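Local coordinates for protein pectinesterase (Sitophilus oryzae, PDB 4PMH) that hydrolyses the methyl esters of pectin, releasing methanol, and probably serves the weevil in digesting plant cell walls, at residues M107-K117 with Y134-G145. Residues are numbered along the deposited sequence; the frame is centred on the assembly and turned at random.
Sequences MPAQTTPSAYK and YNSCASKSGTIG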
loop_
_atom_site.group_PDB
_atom_site.type_symbol
_atom_site.label_atom_id
_atom_site.label_comp_id
_atom_site.label_asym_id
_atom_site.label_seq_id
_atom_site.Cartn_x
_atom_site.Cartn_y
_atom_site.Cartn_z
ATOM N N MET A 107 6.973 14.064 -6.610
ATOM C CA MET A 107 7.256 14.588 -5.282
ATOM C C MET A 107 7.880 13.508 -4.429
ATOM O O MET A 107 7.190 12.867 -3.621
ATOM C CB MET A 107 5.976 15.118 -4.627
ATOM C CG MET A 107 6.236 15.941 -3.361
ATOM S SD MET A 107 4.777 16.835 -2.777
ATOM C CE MET A 107 3.829 15.522 -2.021
ATOM N N PRO A 108 9.192 13.292 -4.602
ATOM C CA PRO A 108 9.888 12.301 -3.779
ATOM C C PRO A 108 10.101 12.726 -2.321
ATOM O O PRO A 108 9.905 13.892 -1.964
ATOM C CB PRO A 108 11.243 12.149 -4.492
ATOM C CG PRO A 108 11.489 13.498 -5.110
ATOM C CD PRO A 108 10.108 13.980 -5.537
ATOM N N ALA A 109 10.503 11.767 -1.492
ATOM C CA ALA A 109 10.898 12.050 -0.101
ATOM C C ALA A 109 12.013 13.097 -0.045
ATOM O O ALA A 109 12.140 13.824 0.948
ATOM C CB ALA A 109 11.371 10.791 0.588
ATOM N N GLN A 110 12.809 13.155 -1.110
ATOM C CA GLN A 110 13.981 14.031 -1.167
ATOM C C GLN A 110 13.610 15.483 -1.470
ATOM O O GLN A 110 14.468 16.371 -1.424
ATOM C CB GLN A 110 14.982 13.470 -2.191
ATOM C CG GLN A 110 15.703 12.187 -1.751
ATOM C CD GLN A 110 14.818 10.936 -1.662
ATOM O OE1 GLN A 110 13.807 10.788 -2.373
ATOM N NE2 GLN A 110 15.225 10.006 -0.804
ATOM N N THR A 111 12.340 15.730 -1.795
ATOM C CA THR A 111 11.841 17.077 -1.986
ATOM C C THR A 111 12.197 17.991 -0.826
ATOM O O THR A 111 12.007 17.647 0.340
ATOM C CB THR A 111 10.303 17.062 -2.135
ATOM O OG1 THR A 111 9.947 16.262 -3.263
ATOM C CG2 THR A 111 9.768 18.455 -2.339
ATOM N N THR A 112 12.688 19.184 -1.127
ATOM C CA THR A 112 12.943 20.109 -0.048
ATOM C C THR A 112 11.629 20.704 0.422
ATOM O O THR A 112 10.695 20.822 -0.349
ATOM C CB THR A 112 13.881 21.267 -0.445
ATOM O OG1 THR A 112 13.195 22.149 -1.324
ATOM C CG2 THR A 112 15.146 20.747 -1.094
ATOM N N PRO A 113 11.556 21.088 1.705
ATOM C CA PRO A 113 10.369 21.771 2.199
ATOM C C PRO A 113 9.988 23.041 1.461
ATOM O O PRO A 113 8.795 23.303 1.308
ATOM C CB PRO A 113 10.726 22.075 3.650
ATOM C CG PRO A 113 11.575 20.915 4.019
ATOM C CD PRO A 113 12.433 20.679 2.808
ATOM N N SER A 114 10.961 23.820 0.986
ATOM C CA SER A 114 10.610 24.987 0.174
ATOM C C SER A 114 9.865 24.597 -1.103
ATOM O O SER A 114 8.859 25.217 -1.464
ATOM C CB SER A 114 11.840 25.819 -0.188
ATOM O OG SER A 114 12.561 26.132 0.988
ATOM N N ALA A 115 10.373 23.578 -1.790
ATOM C CA ALA A 115 9.752 23.097 -3.003
ATOM C C ALA A 115 8.356 22.530 -2.709
ATOM O O ALA A 115 7.418 22.722 -3.501
ATOM C CB ALA A 115 10.635 22.051 -3.672
ATOM N N TYR A 116 8.214 21.860 -1.565
ATOM C CA TYR A 116 6.913 21.312 -1.145
ATOM C C TYR A 116 5.915 22.443 -0.944
ATOM O O TYR A 116 4.776 22.373 -1.423
ATOM C CB TYR A 116 7.083 20.476 0.124
ATOM C CG TYR A 116 5.805 20.057 0.820
ATOM C CD1 TYR A 116 5.118 18.888 0.453
ATOM C CD2 TYR A 116 5.295 20.808 1.862
ATOM C CE1 TYR A 116 3.956 18.509 1.110
ATOM C CE2 TYR A 116 4.135 20.444 2.525
ATOM C CZ TYR A 116 3.463 19.297 2.158
ATOM O OH TYR A 116 2.311 18.976 2.835
ATOM N N LYS A 117 6.351 23.512 -0.285
ATOM C CA LYS A 117 5.483 24.667 -0.103
ATOM C C LYS A 117 5.042 25.258 -1.427
ATOM O O LYS A 117 3.863 25.584 -1.606
ATOM C CB LYS A 117 6.145 25.733 0.760
ATOM C CG LYS A 117 6.259 25.338 2.220
ATOM C CD LYS A 117 6.756 26.485 3.095
ATOM C CE LYS A 117 5.645 27.486 3.390
ATOM N NZ LYS A 117 6.176 28.680 4.124
ATOM N N TYR A 134 -0.254 19.525 6.573
ATOM C CA TYR A 134 0.558 20.340 5.645
ATOM C C TYR A 134 1.723 21.030 6.376
ATOM O O TYR A 134 2.908 20.932 5.966
ATOM C CB TYR A 134 -0.328 21.353 4.889
ATOM C CG TYR A 134 0.459 22.519 4.326
ATOM C CD1 TYR A 134 1.303 22.347 3.234
ATOM C CD2 TYR A 134 0.399 23.775 4.915
ATOM C CE1 TYR A 134 2.057 23.396 2.731
ATOM C CE2 TYR A 134 1.149 24.838 4.411
ATOM C CZ TYR A 134 1.980 24.637 3.322
ATOM O OH TYR A 134 2.726 25.686 2.799
ATOM N N ASN A 135 1.392 21.696 7.475
ATOM C CA ASN A 135 2.383 22.427 8.246
ATOM C C ASN A 135 3.498 21.530 8.808
ATOM O O ASN A 135 4.664 21.923 8.832
ATOM C CB ASN A 135 1.723 23.237 9.363
ATOM C CG ASN A 135 2.722 24.118 10.101
ATOM O OD1 ASN A 135 3.566 24.784 9.483
ATOM N ND2 ASN A 135 2.644 24.117 11.423
ATOM N N SER A 136 3.151 20.318 9.227
ATOM C CA SER A 136 4.151 19.382 9.737
ATOM C C SER A 136 5.142 18.965 8.651
ATOM O O SER A 136 6.305 18.731 8.939
ATOM C CB SER A 136 3.496 18.136 10.341
ATOM O OG SER A 136 3.162 17.220 9.319
ATOM N N CYS A 137 4.696 18.881 7.403
ATOM C CA CYS A 137 5.598 18.654 6.290
ATOM C C CYS A 137 6.338 19.937 5.876
ATOM O O CYS A 137 7.543 19.909 5.592
ATOM C CB CYS A 137 4.829 18.081 5.109
ATOM S SG CYS A 137 4.148 16.454 5.493
ATOM N N ALA A 138 5.615 21.050 5.868
ATOM C CA ALA A 138 6.166 22.354 5.481
ATOM C C ALA A 138 7.271 22.802 6.424
ATOM O O ALA A 138 8.199 23.499 6.012
ATOM C CB ALA A 138 5.070 23.402 5.430
ATOM N N SER A 139 7.182 22.371 7.677
ATOM C CA SER A 139 8.115 22.813 8.706
ATOM C C SER A 139 9.384 21.985 8.868
ATOM O O SER A 139 10.209 22.306 9.723
ATOM C CB SER A 139 7.394 22.878 10.030
ATOM O OG SER A 139 6.280 23.721 9.884
ATOM N N LYS A 140 9.554 20.954 8.044
ATOM C CA LYS A 140 10.741 20.106 8.088
ATOM C C LYS A 140 11.911 20.891 7.562
ATOM O O LYS A 140 11.721 21.946 6.984
ATOM C CB LYS A 140 10.518 18.886 7.204
ATOM C CG LYS A 140 9.430 17.939 7.708
ATOM C CD LYS A 140 10.000 16.573 8.025
ATOM C CE LYS A 140 9.075 15.728 8.884
ATOM N NZ LYS A 140 7.738 15.607 8.278
ATOM N N SER A 141 13.124 20.389 7.740
ATOM C CA SER A 141 14.278 21.003 7.073
ATOM C C SER A 141 14.989 20.006 6.162
ATOM O O SER A 141 15.074 18.817 6.487
ATOM C CB SER A 141 15.262 21.551 8.093
ATOM O OG SER A 141 16.083 22.516 7.476
ATOM N N GLY A 142 15.470 20.492 5.019
ATOM C CA GLY A 142 16.291 19.691 4.112
ATOM C C GLY A 142 15.506 18.817 3.157
ATOM O O GLY A 142 15.571 18.986 1.929
ATOM N N THR A 143 14.805 17.834 3.711
ATOM C CA THR A 143 13.899 17.001 2.919
ATOM C C THR A 143 12.620 16.765 3.712
ATOM O O THR A 143 12.634 16.821 4.934
ATOM C CB THR A 143 14.533 15.649 2.570
ATOM O OG1 THR A 143 14.718 14.875 3.765
ATOM C CG2 THR A 143 15.872 15.830 1.860
ATOM N N ILE A 144 11.518 16.507 3.010
ATOM C CA ILE A 144 10.242 16.271 3.672
ATOM C C ILE A 144 10.110 14.827 4.177
ATOM O O ILE A 144 9.390 14.563 5.161
ATOM C CB ILE A 144 9.041 16.636 2.760
ATOM C CG1 ILE A 144 9.003 15.746 1.517
ATOM C CG2 ILE A 144 9.100 18.118 2.409
ATOM C CD1 ILE A 144 7.889 16.062 0.540
ATOM N N GLY A 145 10.803 13.901 3.502
ATOM C CA GLY A 145 10.833 12.496 3.897
ATOM C C GLY A 145 9.671 11.662 3.378
ATOM O O GLY A 145 8.755 12.168 2.689
#
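With its CG anti to the backbone N (chi1 169°), Y116 swings its ring off helix 113-117 toward helix 134-138, while I144 sets CG1 between its own N and carbonyl carbon (chi1 63°) and thereby sends CD1 to T111 and CG2 to the base of the tyrosine. The I144 CG2 to Y116 CB distance is 3.9 Å, and the two side chains cross at about a right angle. Farther out, Y116 CZ lies 3.5 Å from C137 CB. The Y116 and Y134 rings meet rim to rim, neither over the other's face, their planes inclined by only 20°. Y116 OH hydrogen-bonds to Y81 OH, so an alanine here would probably leave the Y81 hydroxyl without this partner and open a gap between I144, C137 and Y134. These residues sit beside the parallel beta-helix of the pectinesterase fold, where two helix segments run roughly antiparallel and the C137–C148 disulfide ties helix 134-138 to C148 in helix 145-148. Backbone bonds join the loops: I144 N donates to T111 O at 2.9 Å, the N lying almost in line with the C=O bond though its N-H is bent away from a straight line, whereas G145 N approaches A109 O on a lone pair in the carbonyl plane, also at 2.9 Å. T112 caps helix 113-117, its OG1 accepting from A115 N, and the P113 ring that follows presses CG to 3.1 Å from K140 O. Next to A109, Q110 NE2 hydrogen-bonds to Q177, which probably binds substrate, placing this loop pairing at the probable edge of the pectin site.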